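Local coordinates for sefir domain protein (Bacillus cereus F65185, PDB 5Y8E), which probably takes part in signalling through contacts between SEFIR domains, at residues Pro2-Ser7 with Lys60-Cys65; Ile6-Ser11 with Val34-Trp39; Lys67-Lys72 with Phe113-Phe118. All blocks are in the same frame, centred on the assembly; numbering follows the deposited sequence.

In the fold
From the N terminus, strand 3-7 is shared by two of the contacts. In contact 2 its end and the loop that follows meet Val34-Trp39, closing a short loop made mostly of helix 13-29. Contact 1 pairs the same strand with 60-65 and closes a longer loop, so the span of contact 2 falls within that of contact 1, and strand 3-7 runs between strands 33-35 and 60-65. Contact 3 comes later in series: helix 67-75, directly after strand 60-65, meets the loop 113-118 before strand 124-125. It is joined to the others by Tyr69 OH, hydrogen-bonded to Ser7 OG, and by Asp68, bonded to Ser9.

Contact 1: residues Pro2-Ser7 with Lys60-Cys65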
loop_
_atom_site.group_PDB
_atom_site.type_symbol
_atom_site.label_atom_id
_atom_site.label_comp_id
_atom_site.label_asym_id
_atom_site.label_seq_id
_atom_site.Cartn_x
_atom_site.Cartn_y
_atom_site.Cartn_z
ATOM N N PRO A 2 7.047 -11.113 8.263
ATOM C CA PRO A 2 6.842 -10.251 7.092
ATOM C C PRO A 2 7.051 -8.787 7.441
ATOM O O PRO A 2 6.522 -8.315 8.447
ATOM C CB PRO A 2 5.370 -10.488 6.735
ATOM C CG PRO A 2 5.069 -11.845 7.267
ATOM C CD PRO A 2 5.879 -11.977 8.519
ATOM N N HIS A 3 7.834 -8.081 6.632
ATOM C CA HIS A 3 7.982 -6.648 6.823
ATOM C C HIS A 3 7.093 -5.933 5.820
ATOM O O HIS A 3 7.241 -6.111 4.607
ATOM C CB HIS A 3 9.441 -6.217 6.667
ATOM C CG HIS A 3 10.362 -6.844 7.669
ATOM N ND1 HIS A 3 11.734 -6.771 7.571
ATOM C CD2 HIS A 3 10.102 -7.564 8.786
ATOM C CE1 HIS A 3 12.280 -7.421 8.584
ATOM N NE2 HIS A 3 11.312 -7.913 9.335
ATOM N N VAL A 4 6.182 -5.118 6.335
ATOM C CA VAL A 4 5.145 -4.501 5.517
ATOM C C VAL A 4 5.259 -2.971 5.494
ATOM O O VAL A 4 5.159 -2.325 6.542
ATOM C CB VAL A 4 3.751 -4.907 6.052
ATOM C CG1 VAL A 4 2.651 -4.237 5.251
ATOM C CG2 VAL A 4 3.592 -6.429 6.035
ATOM N N PHE A 5 5.468 -2.388 4.311
ATOM C CA PHE A 5 5.493 -0.927 4.154
ATOM C C PHE A 5 4.101 -0.436 3.761
ATOM O O PHE A 5 3.427 -1.069 2.946
ATOM C CB PHE A 5 6.531 -0.523 3.088
ATOM C CG PHE A 5 6.477 0.935 2.693
ATOM C CD1 PHE A 5 6.616 1.941 3.646
ATOM C CD2 PHE A 5 6.297 1.296 1.362
ATOM C CE1 PHE A 5 6.566 3.280 3.282
ATOM C CE2 PHE A 5 6.244 2.634 0.985
ATOM C CZ PHE A 5 6.380 3.630 1.953
ATOM N N ILE A 6 3.663 0.674 4.349
ATOM C CA ILE A 6 2.378 1.256 3.989
ATOM C C ILE A 6 2.594 2.550 3.221
ATOM O O ILE A 6 3.112 3.535 3.760
ATOM C CB ILE A 6 1.482 1.496 5.225
ATOM C CG1 ILE A 6 1.267 0.185 5.983
ATOM C CG2 ILE A 6 0.151 2.139 4.813
ATOM C CD1 ILE A 6 0.366 0.315 7.235
ATOM N N SER A 7 2.223 2.524 1.944
ATOM C CA SER A 7 2.288 3.701 1.093
ATOM C C SER A 7 0.919 4.364 1.104
ATOM O O SER A 7 -0.093 3.727 0.786
ATOM C CB SER A 7 2.680 3.296 -0.332
ATOM O OG SER A 7 2.722 4.412 -1.209
ATOM N N LYS A 60 6.070 -6.899 1.628
ATOM C CA LYS A 60 4.787 -6.514 1.051
ATOM C C LYS A 60 4.631 -5.008 1.158
ATOM O O LYS A 60 5.116 -4.390 2.110
ATOM C CB LYS A 60 3.631 -7.219 1.772
ATOM C CG LYS A 60 3.595 -8.745 1.610
ATOM C CD LYS A 60 3.293 -9.150 0.172
ATOM C CE LYS A 60 2.887 -10.628 0.057
ATOM N NZ LYS A 60 3.972 -11.524 0.499
ATOM N N VAL A 61 3.951 -4.418 0.178
ATOM C CA VAL A 61 3.696 -2.980 0.182
ATOM C C VAL A 61 2.193 -2.759 0.099
ATOM O O VAL A 61 1.561 -3.093 -0.909
ATOM C CB VAL A 61 4.379 -2.277 -1.015
ATOM C CG1 VAL A 61 4.007 -0.797 -1.043
ATOM C CG2 VAL A 61 5.900 -2.436 -0.944
ATOM N N LEU A 62 1.605 -2.213 1.158
ATOM C CA LEU A 62 0.188 -1.878 1.104
ATOM C C LEU A 62 0.049 -0.530 0.418
ATOM O O LEU A 62 0.731 0.433 0.786
ATOM C CB LEU A 62 -0.410 -1.810 2.507
ATOM C CG LEU A 62 -0.200 -3.019 3.415
ATOM C CD1 LEU A 62 -1.084 -2.938 4.667
ATOM C CD2 LEU A 62 -0.423 -4.339 2.656
ATOM N N VAL A 63 -0.816 -0.456 -0.588
ATOM C CA VAL A 63 -1.029 0.808 -1.288
ATOM C C VAL A 63 -2.417 1.274 -0.909
ATOM O O VAL A 63 -3.412 0.675 -1.322
ATOM C CB VAL A 63 -0.902 0.664 -2.817
ATOM C CG1 VAL A 63 -0.926 2.040 -3.471
ATOM C CG2 VAL A 63 0.389 -0.048 -3.188
ATOM N N ILE A 64 -2.485 2.312 -0.082
ATOM C CA ILE A 64 -3.769 2.757 0.451
ATOM C C ILE A 64 -4.448 3.645 -0.582
ATOM O O ILE A 64 -4.171 4.846 -0.693
ATOM C CB ILE A 64 -3.626 3.492 1.795
ATOM C CG1 ILE A 64 -2.837 2.637 2.794
ATOM C CG2 ILE A 64 -5.000 3.857 2.341
ATOM C CD1 ILE A 64 -3.379 1.213 2.975
ATOM N N CYS A 65 -5.340 3.038 -1.346
ATOM C CA CYS A 65 -5.926 3.729 -2.476
ATOM C C CYS A 65 -7.246 4.386 -2.129
ATOM O O CYS A 65 -8.314 3.846 -2.423
ATOM C CB CYS A 65 -6.107 2.752 -3.627
ATOM S SG CYS A 65 -4.556 2.172 -4.344
#
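Leu62, Ser7 and Lys60 bury the most surface where strands 3-7 and 60-65 run parallel in the central sheet of the SEFIR domain, an alpha/beta fold related to TIR domains. Leu62 is held through the backbone on both sides of its CA: Leu62 N donates to Phe5 O (2.8 Å) and Leu62 O accepts from Ser7 N (2.8 Å). Its side chain shares a face with Val4 and Ile6. With CG anti to the carbonyl carbon (chi1 -53°), Leu62 CG lies 3.6 Å from Val4 CG1, and Leu62 CD1 reaches Ile6 CG1 at 4.1 Å. Helices 13-29 and 131-143 cover this face. Lys60 opens the pairing, donating from N to His3 O and accepting at O from Phe5 N; its aliphatic chain leads away from the strand, and NZ is held by Glu144 O. On the other face, Val61 and Phe5 run side by side, with Val61 CG1 3.9 Å from Phe5 CD2. Ser7 also projects there, its OG bonded to Tyr69 OH of helix 67-75. At the C-terminal end, Ile64 N donates almost straight to Ser7 O (2.9 Å, 176° at the hydrogen), and Ile64 CG1 packs 3.6 Å from Ile6 CG2.

Contact 2: residues Ile6-Ser11 with Val34-Trp39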
loop_
_atom_site.group_PDB
_atom_site.type_symbol
_atom_site.label_atom_id
_atom_site.label_comp_id
_atom_site.label_asym_id
_atom_site.label_seq_id
_atom_site.Cartn_x
_atom_site.Cartn_y
_atom_site.Cartn_z
ATOM N N ILE A 6 3.663 0.674 4.349
ATOM C CA ILE A 6 2.378 1.256 3.989
ATOM C C ILE A 6 2.594 2.550 3.221
ATOM O O ILE A 6 3.112 3.535 3.760
ATOM C CB ILE A 6 1.482 1.496 5.225
ATOM C CG1 ILE A 6 1.267 0.185 5.983
ATOM C CG2 ILE A 6 0.151 2.139 4.813
ATOM C CD1 ILE A 6 0.366 0.315 7.235
ATOM N N SER A 7 2.223 2.524 1.944
ATOM C CA SER A 7 2.288 3.701 1.093
ATOM C C SER A 7 0.919 4.364 1.104
ATOM O O SER A 7 -0.093 3.727 0.786
ATOM C CB SER A 7 2.680 3.296 -0.332
ATOM O OG SER A 7 2.722 4.412 -1.209
ATOM N N TYR A 8 0.877 5.637 1.485
ATOM C CA TYR A 8 -0.399 6.343 1.576
ATOM C C TYR A 8 -0.210 7.838 1.426
ATOM O O TYR A 8 0.910 8.344 1.498
ATOM C CB TYR A 8 -1.127 6.017 2.897
ATOM C CG TYR A 8 -0.497 6.604 4.150
ATOM C CD1 TYR A 8 0.716 6.125 4.628
ATOM C CD2 TYR A 8 -1.140 7.602 4.878
ATOM C CE1 TYR A 8 1.290 6.638 5.772
ATOM C CE2 TYR A 8 -0.575 8.122 6.039
ATOM C CZ TYR A 8 0.644 7.629 6.471
ATOM O OH TYR A 8 1.237 8.125 7.608
ATOM N N SER A 9 -1.304 8.546 1.194
ATOM C CA SER A 9 -1.249 10.001 1.099
ATOM C C SER A 9 -1.840 10.593 2.372
ATOM O O SER A 9 -2.743 10.003 2.966
ATOM C CB SER A 9 -2.049 10.477 -0.113
ATOM O OG SER A 9 -2.063 11.891 -0.175
ATOM N N TRP A 10 -1.341 11.747 2.800
ATOM C CA TRP A 10 -1.886 12.400 3.988
ATOM C C TRP A 10 -3.131 13.215 3.622
ATOM O O TRP A 10 -3.151 14.441 3.750
ATOM C CB TRP A 10 -0.832 13.295 4.648
ATOM C CG TRP A 10 0.227 12.541 5.432
ATOM C CD1 TRP A 10 0.604 11.236 5.271
ATOM C CD2 TRP A 10 1.024 13.057 6.512
ATOM N NE1 TRP A 10 1.604 10.916 6.169
ATOM C CE2 TRP A 10 1.874 12.016 6.944
ATOM C CE3 TRP A 10 1.112 14.304 7.142
ATOM C CZ2 TRP A 10 2.793 12.185 7.987
ATOM C CZ3 TRP A 10 2.028 14.470 8.176
ATOM C CH2 TRP A 10 2.854 13.415 8.587
ATOM N N SER A 11 -4.174 12.514 3.186
ATOM C CA SER A 11 -5.367 13.147 2.630
ATOM C C SER A 11 -6.126 14.020 3.629
ATOM O O SER A 11 -6.702 15.049 3.260
ATOM C CB SER A 11 -6.302 12.075 2.071
ATOM O OG SER A 11 -5.599 11.194 1.221
ATOM N N VAL A 34 5.734 -3.430 10.682
ATOM C CA VAL A 34 5.225 -2.399 9.781
ATOM C C VAL A 34 6.208 -1.245 9.672
ATOM O O VAL A 34 6.707 -0.734 10.684
ATOM C CB VAL A 34 3.816 -1.887 10.193
ATOM C CG1 VAL A 34 3.393 -0.706 9.325
ATOM C CG2 VAL A 34 2.795 -3.004 10.078
ATOM N N ILE A 35 6.508 -0.873 8.430
ATOM C CA ILE A 35 7.298 0.314 8.136
ATOM C C ILE A 35 6.355 1.486 7.860
ATOM O O ILE A 35 5.672 1.518 6.831
ATOM C CB ILE A 35 8.215 0.089 6.908
ATOM C CG1 ILE A 35 9.099 -1.143 7.123
ATOM C CG2 ILE A 35 9.064 1.330 6.654
ATOM C CD1 ILE A 35 9.862 -1.610 5.864
ATOM N N LEU A 36 6.327 2.446 8.780
ATOM C CA LEU A 36 5.403 3.580 8.698
ATOM C C LEU A 36 6.162 4.894 8.844
ATOM O O LEU A 36 6.964 5.052 9.772
ATOM C CB LEU A 36 4.330 3.472 9.795
ATOM C CG LEU A 36 3.217 4.525 9.765
ATOM C CD1 LEU A 36 2.381 4.402 8.485
ATOM C CD2 LEU A 36 2.340 4.409 11.009
ATOM N N ASP A 37 5.898 5.839 7.942
ATOM C CA ASP A 37 6.609 7.122 7.935
ATOM C C ASP A 37 6.618 7.846 9.286
ATOM O O ASP A 37 7.647 8.368 9.719
ATOM C CB ASP A 37 6.072 8.040 6.821
ATOM C CG ASP A 37 4.565 8.297 6.921
ATOM O OD1 ASP A 37 3.876 7.725 7.797
ATOM O OD2 ASP A 37 4.056 9.080 6.087
ATOM N N ARG A 38 5.487 7.851 9.973
ATOM C CA ARG A 38 5.398 8.621 11.209
ATOM C C ARG A 38 6.194 8.031 12.366
ATOM O O ARG A 38 6.677 8.765 13.231
ATOM C CB ARG A 38 3.946 8.866 11.571
ATOM C CG ARG A 38 3.242 9.641 10.477
ATOM C CD ARG A 38 1.770 9.723 10.730
ATOM N NE ARG A 38 1.473 10.498 11.925
ATOM C CZ ARG A 38 0.276 10.524 12.494
ATOM N NH1 ARG A 38 -0.703 9.803 11.972
ATOM N NH2 ARG A 38 0.061 11.253 13.582
ATOM N N TRP A 39 6.374 6.714 12.346
ATOM C CA TRP A 39 7.182 6.043 13.359
ATOM C C TRP A 39 8.665 6.299 13.121
ATOM O O TRP A 39 9.484 6.133 14.026
ATOM C CB TRP A 39 6.895 4.539 13.377
ATOM C CG TRP A 39 5.545 4.202 13.962
ATOM C CD1 TRP A 39 4.770 5.005 14.760
ATOM C CD2 TRP A 39 4.812 2.982 13.786
ATOM N NE1 TRP A 39 3.605 4.349 15.096
ATOM C CE2 TRP A 39 3.607 3.109 14.510
ATOM C CE3 TRP A 39 5.063 1.792 13.099
ATOM C CZ2 TRP A 39 2.651 2.085 14.553
ATOM C CZ3 TRP A 39 4.117 0.782 13.143
ATOM C CH2 TRP A 39 2.925 0.933 13.863
HETATM O O HOH W 1 4.534 5.292 5.326
HETATM O O HOH W 2 -0.713 7.808 9.748
#
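Ile6 CD1 packs against Val34 CG1 (3.8 Å) between the two parallel strands of a beta-alpha-beta unit, strand 3-7, helix 13-29 and strand 33-35. Next to it, Leu36 crosses Tyr8 at about a right angle and sets CD1 3.7 Å from Tyr8 CE1, while Val19 of helix 13-29 touches both Ile6 and Tyr8. The backbones part as they leave the sheet: Ile6 N still makes a weak bond to Ile35 O, but at the carbonyl of the same residue a water fills in, donating to Ile6 O and accepting from Asp37 N. Beyond it the buried carboxylate of Asp37 links the two loops. Its CG sits between the backbone N and the carbonyl carbon (chi1 57°), which turns the carboxylate toward Tyr8 OH and Trp10 NE1. Tyr8 OH donates to the syn lone pair of Asp37 OD1 at 2.7 Å, and Trp10 NE1 donates to Asp37 OD2 at 3.1 Å, again on the syn side but out of the carboxylate plane. The carboxylate stands steeply to both rings, 74° from Tyr8 and 86° from Trp10. At the outer edge Arg38 lays its aliphatic part by Trp10, with Arg38 CG 3.6 Å from Trp10 CZ2. A second water donates to Tyr8 OH (2.9 Å) and accepts from Arg38 NH1 (3.0 Å).

Contact 3: residues Lys67-Lys72 with Phe113-Phe118; sequences KDYCEK and FLPDFF
The Phe113 ring has one face against the first residue of helix 67-75: Lys67 CA lies 3.9 Å above the plane over the ring centre, and Lys67 CB makes a CH-pi contact, 4.0 Å from the centroid and 19° off the normal. Lys67 starts out extended and then bends at chi3 (-101°), which also brings Lys67 CE to 3.8 Å from Phe113 CE1. Its NZ forms a salt bridge with Glu108, a residue that itself touches Phe113. The Tyr69 ring is met at its edge, near the plane, by Pro115 CG, 4.4 Å from Tyr69 CE1; its hydroxyl is bonded to Ser7 OG and to Ile87 N. Pro115 touches two more rings: its CD sits 3.8 Å above the centre of the Phe118 ring, and its CB lies over the rim of one face of Phe117. These contacts join the helix that follows strand 60-65 of the alpha/beta SEFIR fold to the loop between strands 111-112 and 124-125. The loop folds into a type I beta turn from Pro115 to Phe118, closed by Phe118 N to Pro115 O (3.2 Å), and Asn74 OD1, near the end of the same helix, accepts from Asp116 N. Both Cys70 and Leu114 adopt two conformations, so the approach of Cys70 SG to Leu114 O is doubtful. Cys70, one turn after Lys67, points at the loop and packs its CB 4.3 Å from Phe113 CB.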
loop_
_atom_site.group_PDB
_atom_site.type_symbol
_atom_site.label_atom_id
_atom_site.label_comp_id
_atom_site.label_asym_id
_atom_site.label_seq_id
_atom_site.Cartn_x
_atom_site.Cartn_y
_atom_site.Cartn_z
ATOM N N LYS A 67 -9.427 8.064 -2.845
ATOM C CA LYS A 67 -9.579 8.871 -4.056
ATOM C C LYS A 67 -8.381 9.799 -4.250
ATOM O O LYS A 67 -7.869 9.949 -5.363
ATOM C CB LYS A 67 -10.877 9.677 -4.001
ATOM C CG LYS A 67 -11.048 10.654 -5.152
ATOM C CD LYS A 67 -12.453 11.225 -5.190
ATOM C CE LYS A 67 -13.289 10.520 -6.252
ATOM N NZ LYS A 67 -14.740 10.883 -6.196
ATOM N N ASP A 68 -7.930 10.396 -3.152
ATOM C CA ASP A 68 -6.825 11.347 -3.185
ATOM C C ASP A 68 -5.541 10.717 -3.714
ATOM O O ASP A 68 -4.870 11.287 -4.574
ATOM C CB ASP A 68 -6.585 11.921 -1.787
ATOM C CG ASP A 68 -5.476 12.955 -1.762
ATOM O OD1 ASP A 68 -5.664 14.039 -2.359
ATOM O OD2 ASP A 68 -4.422 12.687 -1.142
ATOM N N TYR A 69 -5.200 9.543 -3.196
ATOM C CA TYR A 69 -3.968 8.872 -3.595
ATOM C C TYR A 69 -4.004 8.599 -5.089
ATOM O O TYR A 69 -3.047 8.865 -5.810
ATOM C CB TYR A 69 -3.825 7.554 -2.833
ATOM C CG TYR A 69 -2.487 6.866 -3.001
ATOM C CD1 TYR A 69 -2.229 6.064 -4.107
ATOM C CD2 TYR A 69 -1.488 7.004 -2.044
ATOM C CE1 TYR A 69 -1.012 5.426 -4.262
ATOM C CE2 TYR A 69 -0.261 6.368 -2.187
ATOM C CZ TYR A 69 -0.035 5.582 -3.299
ATOM O OH TYR A 69 1.172 4.943 -3.453
ATOM N N CYS A 70 -5.135 8.085 -5.551
ATOM C CA CYS A 70 -5.317 7.681 -6.946
ATOM C C CYS A 70 -5.235 8.870 -7.899
ATOM O O CYS A 70 -4.594 8.808 -8.950
ATOM C CB CYS A 70 -6.674 6.977 -7.096
ATOM S SG CYS A 70 -7.035 6.278 -8.733
ATOM N N GLU A 71 -5.907 9.958 -7.531
ATOM C CA GLU A 71 -5.937 11.133 -8.394
ATOM C C GLU A 71 -4.552 11.780 -8.515
ATOM O O GLU A 71 -4.171 12.252 -9.587
ATOM C CB GLU A 71 -7.000 12.135 -7.922
ATOM C CG GLU A 71 -8.412 11.551 -7.955
ATOM C CD GLU A 71 -9.504 12.605 -7.987
ATOM O OE1 GLU A 71 -9.342 13.663 -7.339
ATOM O OE2 GLU A 71 -10.531 12.369 -8.663
ATOM N N LYS A 72 -3.791 11.767 -7.425
ATOM C CA LYS A 72 -2.439 12.317 -7.436
ATOM C C LYS A 72 -1.476 11.380 -8.164
ATOM O O LYS A 72 -0.572 11.826 -8.875
ATOM C CB LYS A 72 -1.967 12.569 -6.005
ATOM C CG LYS A 72 -2.601 13.795 -5.329
ATOM C CD LYS A 72 -2.544 13.666 -3.808
ATOM C CE LYS A 72 -2.651 15.012 -3.099
ATOM N NZ LYS A 72 -1.330 15.698 -3.011
ATOM N N PHE A 113 -10.709 2.477 -6.669
ATOM C CA PHE A 113 -9.657 3.471 -6.736
ATOM C C PHE A 113 -8.350 2.716 -6.870
ATOM O O PHE A 113 -7.885 2.073 -5.931
ATOM C CB PHE A 113 -9.662 4.352 -5.490
ATOM C CG PHE A 113 -10.879 5.226 -5.379
ATOM C CD1 PHE A 113 -11.257 6.048 -6.431
ATOM C CD2 PHE A 113 -11.653 5.212 -4.229
ATOM C CE1 PHE A 113 -12.378 6.849 -6.333
ATOM C CE2 PHE A 113 -12.774 6.009 -4.124
ATOM C CZ PHE A 113 -13.138 6.826 -5.179
ATOM N N LEU A 114 -7.815 2.751 -8.081
ATOM C CA LEU A 114 -6.550 2.120 -8.409
ATOM C C LEU A 114 -5.874 3.054 -9.398
ATOM O O LEU A 114 -6.522 3.531 -10.334
ATOM C CB LEU A 114 -6.801 0.757 -9.057
ATOM C CG LEU A 114 -5.798 -0.376 -8.857
ATOM C CD1 LEU A 114 -5.532 -0.571 -7.383
ATOM C CD2 LEU A 114 -6.333 -1.657 -9.457
ATOM N N PRO A 115 -4.579 3.339 -9.191
ATOM C CA PRO A 115 -3.908 4.211 -10.163
ATOM C C PRO A 115 -3.926 3.588 -11.555
ATOM O O PRO A 115 -3.911 2.356 -11.646
ATOM C CB PRO A 115 -2.479 4.288 -9.623
ATOM C CG PRO A 115 -2.639 4.098 -8.148
ATOM C CD PRO A 115 -3.726 3.058 -8.022
ATOM N N ASP A 116 -3.974 4.422 -12.597
ATOM C CA ASP A 116 -4.119 3.979 -13.990
ATOM C C ASP A 116 -3.054 2.977 -14.418
ATOM O O ASP A 116 -3.309 2.082 -15.232
ATOM C CB ASP A 116 -4.024 5.174 -14.948
ATOM C CG ASP A 116 -5.213 6.107 -14.860
ATOM O OD1 ASP A 116 -6.330 5.640 -14.544
ATOM O OD2 ASP A 116 -5.024 7.316 -15.125
ATOM N N PHE A 117 -1.853 3.147 -13.875
ATOM C CA PHE A 117 -0.684 2.420 -14.355
ATOM C C PHE A 117 -0.422 1.104 -13.635
ATOM O O PHE A 117 0.497 0.369 -13.999
ATOM C CB PHE A 117 0.559 3.314 -14.311
ATOM C CG PHE A 117 0.837 3.900 -12.968
ATOM C CD1 PHE A 117 1.583 3.198 -12.037
ATOM C CD2 PHE A 117 0.374 5.166 -12.644
ATOM C CE1 PHE A 117 1.845 3.738 -10.795
ATOM C CE2 PHE A 117 0.635 5.717 -11.408
ATOM C CZ PHE A 117 1.371 5.001 -10.478
ATOM N N PHE A 118 -1.225 0.812 -12.618
ATOM C CA PHE A 118 -1.163 -0.490 -11.972
ATOM C C PHE A 118 -1.624 -1.524 -12.993
ATOM O O PHE A 118 -2.753 -1.459 -13.484
ATOM C CB PHE A 118 -2.023 -0.519 -10.706
ATOM C CG PHE A 118 -1.352 0.096 -9.502
ATOM C CD1 PHE A 118 -1.654 -0.350 -8.224
ATOM C CD2 PHE A 118 -0.423 1.120 -9.647
ATOM C CE1 PHE A 118 -1.038 0.202 -7.110
ATOM C CE2 PHE A 118 0.198 1.684 -8.536
ATOM C CZ PHE A 118 -0.111 1.223 -7.266
#